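Local coordinates for aminotransferase (Psychrobacter arcticus 273-4, PDB 3IF2), which probably transfers amino groups between amino acids such as valine and keto acids such as pyruvate, using pyridoxal 5'-phosphate as cofactor, at residues 144-152 and 162-173; 264-274 and 285-293. All coordinates share one frame; numbering follows the deposited sequence. Where two conformers were deposited one is given.

Interactions 1 and 2 lie on different strands of one large mixed sheet, the core of an aminotransferase of class I and II. Their centres are 20 Å apart and their nearest atoms about 9 Å, so they do not touch; between them in the sheet run strands 207-213 and 242-245. Helix 115-125 is common to both, packing on I147 and on I269. Interaction 2 meets the cofactor directly, through S273 and its phosphate. Interaction 1 stays further off: the side chain of L149 is about 11 Å from the pyridoxal phosphate, and that of F168 about 9 Å from that of Q116, which binds it.

Interaction 1: residues 144-152 and 162-173; sequences DKSILLPLT and HVEGQHFAAVLP
I147, L148 and L149 pair in parallel with F168, A169 and A170, adding short strand 168-170 beside strand 142-149 of the large mixed sheet, as suits a fold type I pyridoxal-phosphate enzyme. Backbone bonds alternate along the pair: I147 N and L149 N donate to H167 O and A169 O, while I147 O and L149 O accept from A169 N and V171 N. On the face carrying I147, L149 and F168, I147 CB lies 3.9 Å from both F168 CD1 and CE1, along that side of the phenyl ring, and L149 CG is 4.2 Å from F168 CD1. H162 CE1 lies over a face of that ring, toward its rim, and I147 CG1 approaches the H162 imidazole at its edge, 4.0 Å from NE2; I147 thus touches two aromatic groups, while F123 of helix 115-125 also packs on it. On the other face L148 has CG anti to its backbone N (chi1 177°), and chi2 then turns CD1 toward the other segment, 3.7 Å from V171 CG2. L196 of helix 193-197 covers both side chains. A169 CB sits 4.0 Å from S146 CB, and a water joins S146 OG to F168 O. Past the strands, T152 CG2 rests against A170 CB, its OG1 makes a weak bond to V171 O, and the side chains of L151 and P173 cross at about a right angle, L151 CG against P173 CB. At the other end H167 NE2 donates to E164 O at 2.7 Å, a bond that probably limits how far the imidazole can turn. Its CE1 edge then faces the exposed D144 carboxylate, whose plane stands 78° to the ring, with D144 OD2 3.3 Å from H167 CE1.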
loop_
_atom_site.group_PDB
_atom_site.type_symbol
_atom_site.label_atom_id
_atom_site.label_comp_id
_atom_site.label_asym_id
_atom_site.label_seq_id
_atom_site.Cartn_x
_atom_site.Cartn_y
_atom_site.Cartn_z
ATOM N N ASP A 144 14.421 18.684 14.004
ATOM C CA ASP A 144 13.173 17.898 14.002
ATOM C C ASP A 144 11.944 18.804 14.026
ATOM O O ASP A 144 11.928 19.816 14.726
ATOM C CB ASP A 144 13.094 16.934 15.210
ATOM C CG ASP A 144 13.929 15.673 15.032
ATOM O OD1 ASP A 144 14.466 15.414 13.926
ATOM O OD2 ASP A 144 14.012 14.911 16.014
ATOM N N LYS A 145 10.937 18.449 13.233
ATOM C CA LYS A 145 9.656 19.148 13.234
ATOM C C LYS A 145 8.537 18.148 13.499
ATOM O O LYS A 145 8.656 16.968 13.172
ATOM C CB LYS A 145 9.406 19.912 11.939
ATOM C CG LYS A 145 10.455 20.945 11.625
ATOM C CD LYS A 145 9.957 21.988 10.641
ATOM C CE LYS A 145 11.077 22.947 10.305
ATOM N NZ LYS A 145 10.616 24.117 9.539
ATOM N N SER A 146 7.448 18.642 14.079
ATOM C CA SER A 146 6.303 17.826 14.461
ATOM C C SER A 146 5.036 18.190 13.719
ATOM O O SER A 146 4.921 19.299 13.184
ATOM C CB SER A 146 6.058 17.986 15.966
ATOM O OG SER A 146 7.071 17.330 16.680
ATOM N N ILE A 147 4.099 17.235 13.696
ATOM C CA ILE A 147 2.749 17.425 13.146
ATOM C C ILE A 147 1.939 17.899 14.362
ATOM O O ILE A 147 1.874 17.194 15.366
ATOM C CB ILE A 147 2.165 16.113 12.582
ATOM C CG1 ILE A 147 3.107 15.485 11.524
ATOM C CG2 ILE A 147 0.786 16.346 12.000
ATOM C CD1 ILE A 147 3.487 16.380 10.321
ATOM N N LEU A 148 1.372 19.107 14.293
ATOM C CA LEU A 148 0.596 19.678 15.402
ATOM C C LEU A 148 -0.841 19.155 15.373
ATOM O O LEU A 148 -1.538 19.337 14.381
ATOM C CB LEU A 148 0.605 21.218 15.368
ATOM C CG LEU A 148 -0.211 22.010 16.414
ATOM C CD1 LEU A 148 0.081 21.570 17.834
ATOM C CD2 LEU A 148 0.054 23.489 16.281
ATOM N N LEU A 149 -1.256 18.488 16.455
ATOM C CA LEU A 149 -2.618 18.018 16.644
ATOM C C LEU A 149 -3.209 19.099 17.542
ATOM O O LEU A 149 -2.854 19.172 18.710
ATOM C CB LEU A 149 -2.650 16.634 17.305
ATOM C CG LEU A 149 -1.876 15.491 16.633
ATOM C CD1 LEU A 149 -2.161 14.186 17.357
ATOM C CD2 LEU A 149 -2.215 15.360 15.160
ATOM N N PRO A 150 -4.088 19.967 17.005
ATOM C CA PRO A 150 -4.625 21.076 17.786
ATOM C C PRO A 150 -5.574 20.698 18.926
ATOM O O PRO A 150 -5.880 21.545 19.775
ATOM C CB PRO A 150 -5.333 21.921 16.729
ATOM C CG PRO A 150 -5.822 20.964 15.782
ATOM C CD PRO A 150 -4.812 19.846 15.727
ATOM N N LEU A 151 -6.041 19.456 18.940
ATOM C CA LEU A 151 -6.869 18.947 20.020
ATOM C C LEU A 151 -6.790 17.418 20.060
ATOM O O LEU A 151 -6.872 16.770 19.028
ATOM C CB LEU A 151 -8.322 19.435 19.851
ATOM C CG LEU A 151 -9.420 18.948 20.809
ATOM C CD1 LEU A 151 -10.551 19.944 20.897
ATOM C CD2 LEU A 151 -9.959 17.603 20.393
ATOM N N THR A 152 -6.579 16.875 21.256
ATOM C CA THR A 152 -6.592 15.439 21.516
ATOM C C THR A 152 -7.776 15.232 22.489
ATOM O O THR A 152 -8.194 16.189 23.140
ATOM C CB THR A 152 -5.256 14.946 22.091
ATOM O OG1 THR A 152 -4.911 15.726 23.240
ATOM C CG2 THR A 152 -4.155 15.091 21.063
ATOM N N HIS A 162 5.659 7.650 11.816
ATOM C CA HIS A 162 6.978 8.244 11.541
ATOM C C HIS A 162 8.059 7.173 11.369
ATOM O O HIS A 162 8.045 6.161 12.057
ATOM C CB HIS A 162 7.365 9.309 12.563
ATOM C CG HIS A 162 6.582 10.573 12.408
ATOM N ND1 HIS A 162 5.610 10.972 13.304
ATOM C CD2 HIS A 162 6.601 11.507 11.428
ATOM C CE1 HIS A 162 5.090 12.117 12.895
ATOM N NE2 HIS A 162 5.674 12.463 11.758
ATOM N N VAL A 163 8.937 7.382 10.396
ATOM C CA VAL A 163 10.011 6.439 10.073
ATOM C C VAL A 163 11.114 6.384 11.161
ATOM O O VAL A 163 11.657 5.311 11.408
ATOM C CB VAL A 163 10.584 6.730 8.666
ATOM C CG1 VAL A 163 11.751 5.855 8.387
ATOM C CG2 VAL A 163 9.512 6.489 7.610
ATOM N N GLU A 164 11.426 7.519 11.792
ATOM C CA GLU A 164 12.408 7.592 12.894
ATOM C C GLU A 164 11.803 8.378 14.053
ATOM O O GLU A 164 11.352 9.487 13.859
ATOM C CB GLU A 164 13.747 8.225 12.439
ATOM C CG GLU A 164 14.774 8.424 13.618
ATOM C CD GLU A 164 16.283 8.476 13.224
ATOM O OE1 GLU A 164 16.638 8.373 12.031
ATOM O OE2 GLU A 164 17.137 8.604 14.141
ATOM N N GLY A 165 11.817 7.809 15.254
ATOM C CA GLY A 165 11.274 8.465 16.443
ATOM C C GLY A 165 9.772 8.657 16.377
ATOM O O GLY A 165 9.059 7.833 15.792
ATOM N N GLN A 166 9.304 9.744 16.984
ATOM C CA GLN A 166 7.880 10.136 17.002
ATOM C C GLN A 166 7.829 11.660 17.056
ATOM O O GLN A 166 8.454 12.259 17.909
ATOM C CB GLN A 166 7.164 9.531 18.202
ATOM C CG GLN A 166 5.650 9.622 18.102
ATOM C CD GLN A 166 4.953 9.214 19.379
ATOM O OE1 GLN A 166 5.267 9.732 20.465
ATOM N NE2 GLN A 166 3.973 8.314 19.257
ATOM N N HIS A 167 7.062 12.263 16.160
ATOM C CA HIS A 167 7.059 13.706 15.941
ATOM C C HIS A 167 5.657 14.306 15.914
ATOM O O HIS A 167 5.162 14.751 14.873
ATOM C CB HIS A 167 7.830 13.991 14.640
ATOM C CG HIS A 167 9.192 13.372 14.620
ATOM N ND1 HIS A 167 10.267 13.911 15.292
ATOM C CD2 HIS A 167 9.631 12.210 14.081
ATOM C CE1 HIS A 167 11.318 13.126 15.136
ATOM N NE2 HIS A 167 10.960 12.091 14.404
ATOM N N PHE A 168 5.010 14.272 17.076
ATOM C CA PHE A 168 3.704 14.899 17.283
ATOM C C PHE A 168 3.808 15.904 18.422
ATOM O O PHE A 168 4.491 15.647 19.399
ATOM C CB PHE A 168 2.650 13.855 17.619
ATOM C CG PHE A 168 2.284 12.974 16.462
ATOM C CD1 PHE A 168 1.566 13.507 15.379
ATOM C CD2 PHE A 168 2.618 11.610 16.445
ATOM C CE1 PHE A 168 1.208 12.709 14.289
ATOM C CE2 PHE A 168 2.256 10.802 15.363
ATOM C CZ PHE A 168 1.551 11.362 14.280
ATOM N N ALA A 169 3.197 17.069 18.237
ATOM C CA ALA A 169 3.058 18.094 19.268
ATOM C C ALA A 169 1.546 18.117 19.451
ATOM O O ALA A 169 0.821 18.479 18.531
ATOM C CB ALA A 169 3.561 19.422 18.784
ATOM N N ALA A 170 1.071 17.682 20.611
ATOM C CA ALA A 170 -0.358 17.589 20.880
ATOM C C ALA A 170 -0.774 18.659 21.877
ATOM O O ALA A 170 -0.046 18.915 22.834
ATOM C CB ALA A 170 -0.653 16.240 21.414
ATOM N N VAL A 171 -1.917 19.305 21.634
ATOM C CA VAL A 171 -2.476 20.313 22.544
ATOM C C VAL A 171 -3.651 19.667 23.283
ATOM O O VAL A 171 -4.513 19.037 22.653
ATOM C CB VAL A 171 -2.924 21.585 21.802
ATOM C CG1 VAL A 171 -3.517 22.615 22.796
ATOM C CG2 VAL A 171 -1.750 22.176 21.048
ATOM N N LEU A 172 -3.668 19.797 24.610
ATOM C CA LEU A 172 -4.740 19.219 25.428
ATOM C C LEU A 172 -6.042 20.011 25.259
ATOM O O LEU A 172 -6.008 21.210 24.957
ATOM C CB LEU A 172 -4.351 19.153 26.906
ATOM C CG LEU A 172 -3.083 18.353 27.265
ATOM C CD1 LEU A 172 -3.185 17.929 28.713
ATOM C CD2 LEU A 172 -2.864 17.110 26.417
ATOM N N PRO A 173 -7.195 19.348 25.466
ATOM C CA PRO A 173 -8.459 20.044 25.255
ATOM C C PRO A 173 -9.068 20.754 26.461
ATOM O O PRO A 173 -8.716 20.430 27.605
ATOM C CB PRO A 173 -9.397 18.881 24.928
ATOM C CG PRO A 173 -8.908 17.774 25.834
ATOM C CD PRO A 173 -7.413 17.949 25.907
HETATM O O HOH W 1 6.902 17.520 19.878
HETATM O O HOH W 2 -6.607 21.797 22.331
#

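Interaction 2: residues 264-274 and 285-293; sequences WDNNTILCFSL and GIIVADAKV. With PLP (pyridoxal-5'-phosphate), chain C.
F272 and I286, with L270 and V288, form the two hydrogen-bonded pairs of an antiparallel beta hairpin, strands 268-273 and 285-288, and their side chains make the tight part of the contact. F272 N reaches I286 O at 2.7 Å in the carbonyl plane, whereas I286 N meets F272 O from above its plane. F272 CB lies against I286 CB, and the ring extends obliquely to V288, placing CE1 3.7 Å from V288 CG2. The other valine branch, CG1, anti to its own backbone N (chi1 174°), lies over one face of the W264 indole as a CH-pi contact, 3.9 Å from the centroid of the five-membered ring; W264 NE1 adds a weak bond to V288 O. On the reverse face I269 and I287 run side by side, CG2 to CG2 at 3.8 Å, and I269 CD1 meets V293 CG2 tip to tip. The solvent side is sparser. There N266 ND2 donates to the anti lone pair of D290 OD1 at 2.8 Å, the amide and carboxylate planes being 75° apart, while D290 OD2 accepts from K292 N and caps helix 291-305. With an alanine in place of D290, N266 ND2 and K292 N lose these acceptors, and the first turn of the helix would probably be less firmly joined to the 265-268 turn. At the far end S273 OG donates to the cofactor phosphate oxygen O2P at 2.5 Å. Helix 86-100 covers the face of F272, I286 and V288, helix 115-125 that of I269, C271 and I287, and in the sheet strands 242-245 and 109-112 flank the hairpin, beside strands 268-273 and 285-288 respectively.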
loop_
_atom_site.group_PDB
_atom_site.type_symbol
_atom_site.label_atom_id
_atom_site.label_comp_id
_atom_site.label_asym_id
_atom_site.label_seq_id
_atom_site.Cartn_x
_atom_site.Cartn_y
_atom_site.Cartn_z
ATOM N N TRP A 264 -11.772 24.259 1.352
ATOM C CA TRP A 264 -10.479 23.964 0.769
ATOM C C TRP A 264 -9.847 25.186 0.090
ATOM O O TRP A 264 -10.542 26.110 -0.361
ATOM C CB TRP A 264 -10.629 22.834 -0.264
ATOM C CG TRP A 264 -9.320 22.377 -0.861
ATOM C CD1 TRP A 264 -8.462 21.455 -0.355
ATOM C CD2 TRP A 264 -8.712 22.880 -2.049
ATOM N NE1 TRP A 264 -7.365 21.332 -1.170
ATOM C CE2 TRP A 264 -7.495 22.204 -2.216
ATOM C CE3 TRP A 264 -9.074 23.851 -2.985
ATOM C CZ2 TRP A 264 -6.636 22.469 -3.289
ATOM C CZ3 TRP A 264 -8.225 24.100 -4.056
ATOM C CH2 TRP A 264 -7.027 23.413 -4.198
ATOM N N ASP A 265 -8.513 25.175 0.079
ATOM C CA ASP A 265 -7.664 26.123 -0.654
ATOM C C ASP A 265 -6.284 25.452 -0.856
ATOM O O ASP A 265 -6.086 24.319 -0.382
ATOM C CB ASP A 265 -7.596 27.501 0.028
ATOM C CG ASP A 265 -6.884 27.493 1.387
ATOM O OD1 ASP A 265 -6.130 26.541 1.740
ATOM O OD2 ASP A 265 -7.081 28.498 2.110
ATOM N N ASN A 266 -5.336 26.134 -1.504
ATOM C CA ASN A 266 -4.002 25.538 -1.760
ATOM C C ASN A 266 -3.127 25.245 -0.535
ATOM O O ASN A 266 -2.140 24.536 -0.669
ATOM C CB ASN A 266 -3.224 26.307 -2.834
ATOM C CG ASN A 266 -3.910 26.237 -4.185
ATOM O OD1 ASN A 266 -4.816 27.015 -4.462
ATOM N ND2 ASN A 266 -3.490 25.300 -5.029
ATOM N N ASN A 267 -3.479 25.771 0.639
ATOM C CA ASN A 267 -2.772 25.442 1.867
ATOM C C ASN A 267 -3.534 24.367 2.700
ATOM O O ASN A 267 -3.225 24.157 3.881
ATOM C CB ASN A 267 -2.499 26.722 2.681
ATOM C CG ASN A 267 -1.287 26.588 3.575
ATOM O OD1 ASN A 267 -0.222 26.163 3.126
ATOM N ND2 ASN A 267 -1.440 26.937 4.843
ATOM N N THR A 268 -4.509 23.679 2.091
ATOM C CA THR A 268 -5.278 22.634 2.762
ATOM C C THR A 268 -5.020 21.290 2.063
ATOM O O THR A 268 -4.948 21.232 0.826
ATOM C CB THR A 268 -6.793 22.964 2.746
ATOM O OG1 THR A 268 -7.006 24.312 3.194
ATOM C CG2 THR A 268 -7.582 21.999 3.632
ATOM N N ILE A 269 -4.853 20.234 2.859
ATOM C CA ILE A 269 -4.683 18.857 2.355
ATOM C C ILE A 269 -5.893 18.096 2.925
ATOM O O ILE A 269 -5.935 17.824 4.116
ATOM C CB ILE A 269 -3.322 18.241 2.788
ATOM C CG1 ILE A 269 -2.143 19.114 2.288
ATOM C CG2 ILE A 269 -3.151 16.801 2.256
ATOM C CD1 ILE A 269 -0.758 18.721 2.841
ATOM N N LEU A 270 -6.909 17.848 2.087
ATOM C CA LEU A 270 -8.139 17.125 2.481
ATOM C C LEU A 270 -8.001 15.659 2.139
ATOM O O LEU A 270 -7.786 15.323 0.974
ATOM C CB LEU A 270 -9.384 17.666 1.760
ATOM C CG LEU A 270 -10.078 18.947 2.173
ATOM C CD1 LEU A 270 -11.252 19.164 1.247
ATOM C CD2 LEU A 270 -10.558 18.839 3.608
ATOM N N CYS A 271 -8.130 14.798 3.142
ATOM C CA CYS A 271 -8.050 13.349 2.960
ATOM C C CYS A 271 -9.449 12.761 3.087
ATOM O O CYS A 271 -10.180 13.081 4.043
ATOM C CB CYS A 271 -7.146 12.723 4.006
ATOM S SG CYS A 271 -5.442 13.329 3.973
ATOM N N PHE A 272 -9.838 11.958 2.090
ATOM C CA PHE A 272 -11.104 11.221 2.093
ATOM C C PHE A 272 -10.769 9.744 1.977
ATOM O O PHE A 272 -9.616 9.363 1.743
ATOM C CB PHE A 272 -12.019 11.617 0.939
ATOM C CG PHE A 272 -12.226 13.091 0.795
ATOM C CD1 PHE A 272 -11.295 13.863 0.099
ATOM C CD2 PHE A 272 -13.364 13.713 1.332
ATOM C CE1 PHE A 272 -11.477 15.230 -0.050
ATOM C CE2 PHE A 272 -13.563 15.083 1.184
ATOM C CZ PHE A 272 -12.620 15.847 0.486
ATOM N N SER A 273 -11.787 8.917 2.153
ATOM C CA SER A 273 -11.644 7.470 2.070
ATOM C C SER A 273 -12.952 6.830 1.618
ATOM O O SER A 273 -14.026 7.407 1.832
ATOM C CB SER A 273 -11.275 6.927 3.441
ATOM O OG SER A 273 -11.016 5.549 3.414
ATOM N N LEU A 274 -12.829 5.662 0.973
ATOM C CA LEU A 274 -13.975 4.819 0.596
ATOM C C LEU A 274 -14.256 3.750 1.672
ATOM O O LEU A 274 -15.211 2.980 1.547
ATOM C CB LEU A 274 -13.748 4.144 -0.762
ATOM C CG LEU A 274 -13.595 5.009 -2.012
ATOM C CD1 LEU A 274 -13.496 4.093 -3.273
ATOM C CD2 LEU A 274 -14.754 5.979 -2.121
ATOM N N GLY A 285 -7.795 5.539 -0.486
ATOM C CA GLY A 285 -7.697 6.860 0.135
ATOM C C GLY A 285 -7.671 7.896 -0.986
ATOM O O GLY A 285 -7.156 7.608 -2.063
ATOM N N ILE A 286 -8.221 9.081 -0.732
ATOM C CA ILE A 286 -8.276 10.167 -1.707
ATOM C C ILE A 286 -7.644 11.403 -1.068
ATOM O O ILE A 286 -8.028 11.749 0.042
ATOM C CB ILE A 286 -9.743 10.524 -2.079
ATOM C CG1 ILE A 286 -10.554 9.283 -2.524
ATOM C CG2 ILE A 286 -9.784 11.642 -3.146
ATOM C CD1 ILE A 286 -12.104 9.519 -2.639
ATOM N N ILE A 287 -6.711 12.070 -1.764
ATOM C CA ILE A 287 -6.071 13.300 -1.281
ATOM C C ILE A 287 -6.376 14.442 -2.259
ATOM O O ILE A 287 -6.112 14.301 -3.443
ATOM C CB ILE A 287 -4.501 13.172 -1.137
ATOM C CG1 ILE A 287 -4.103 12.121 -0.096
ATOM C CG2 ILE A 287 -3.897 14.491 -0.694
ATOM C CD1 ILE A 287 -2.569 11.848 0.007
ATOM N N VAL A 288 -6.949 15.541 -1.753
ATOM C CA VAL A 288 -7.169 16.780 -2.507
ATOM C C VAL A 288 -6.165 17.812 -1.936
ATOM O O VAL A 288 -6.211 18.121 -0.729
ATOM C CB VAL A 288 -8.607 17.276 -2.401
ATOM C CG1 VAL A 288 -8.761 18.654 -3.091
ATOM C CG2 VAL A 288 -9.562 16.218 -3.002
ATOM N N ALA A 289 -5.261 18.321 -2.793
ATOM C CA ALA A 289 -4.191 19.236 -2.349
ATOM C C ALA A 289 -3.582 20.042 -3.465
ATOM O O ALA A 289 -3.964 19.895 -4.620
ATOM C CB ALA A 289 -3.098 18.421 -1.666
ATOM N N ASP A 290 -2.626 20.896 -3.116
ATOM C CA ASP A 290 -1.847 21.649 -4.101
ATOM C C ASP A 290 -1.046 20.657 -4.935
ATOM O O ASP A 290 -0.620 19.614 -4.410
ATOM C CB ASP A 290 -0.839 22.597 -3.414
ATOM C CG ASP A 290 -0.136 23.540 -4.401
ATOM O OD1 ASP A 290 -0.813 24.468 -4.892
ATOM O OD2 ASP A 290 1.083 23.374 -4.656
ATOM N N ALA A 291 -0.824 21.000 -6.206
ATOM C CA ALA A 291 -0.039 20.177 -7.152
ATOM C C ALA A 291 1.277 19.658 -6.548
ATOM O O ALA A 291 1.618 18.479 -6.700
ATOM C CB ALA A 291 0.258 20.967 -8.439
ATOM N N LYS A 292 1.966 20.545 -5.824
ATOM C CA LYS A 292 3.240 20.240 -5.158
ATOM C C LYS A 292 3.117 19.014 -4.238
ATOM O O LYS A 292 3.977 18.117 -4.256
ATOM C CB LYS A 292 3.743 21.487 -4.396
ATOM C CG LYS A 292 5.105 21.358 -3.729
ATOM C CD LYS A 292 5.701 22.724 -3.394
ATOM C CE LYS A 292 6.959 22.574 -2.557
ATOM N NZ LYS A 292 7.958 21.751 -3.265
ATOM N N VAL A 293 2.037 18.967 -3.448
ATOM C CA VAL A 293 1.773 17.837 -2.531
ATOM C C VAL A 293 1.409 16.545 -3.312
ATOM O O VAL A 293 1.897 15.466 -2.972
ATOM C CB VAL A 293 0.654 18.167 -1.518
ATOM C CG1 VAL A 293 0.284 16.946 -0.679
ATOM C CG2 VAL A 293 1.068 19.322 -0.627
HETATM N N1 PLP C . -9.189 8.392 9.681
HETATM C C2 PLP C . -9.932 8.058 10.792
HETATM C C2A PLP C . -10.432 9.173 11.654
HETATM C C3 PLP C . -10.208 6.700 11.071
HETATM O O3 PLP C . -10.946 6.323 12.162
HETATM C C4 PLP C . -9.697 5.689 10.222
HETATM C C4A PLP C . -9.789 4.250 10.719
HETATM O O4A PLP C . -10.203 3.338 9.992
HETATM C C5 PLP C . -8.923 6.067 9.076
HETATM C C6 PLP C . -8.692 7.435 8.838
HETATM C C5A PLP C . -8.284 5.050 8.109
HETATM O O4P PLP C . -9.137 4.646 7.059
HETATM P P PLP C . -8.561 3.851 5.790
HETATM O O1P PLP C . -7.084 3.552 5.690
HETATM O O2P PLP C . -8.946 4.766 4.677
HETATM O O3P PLP C . -9.298 2.570 5.774
#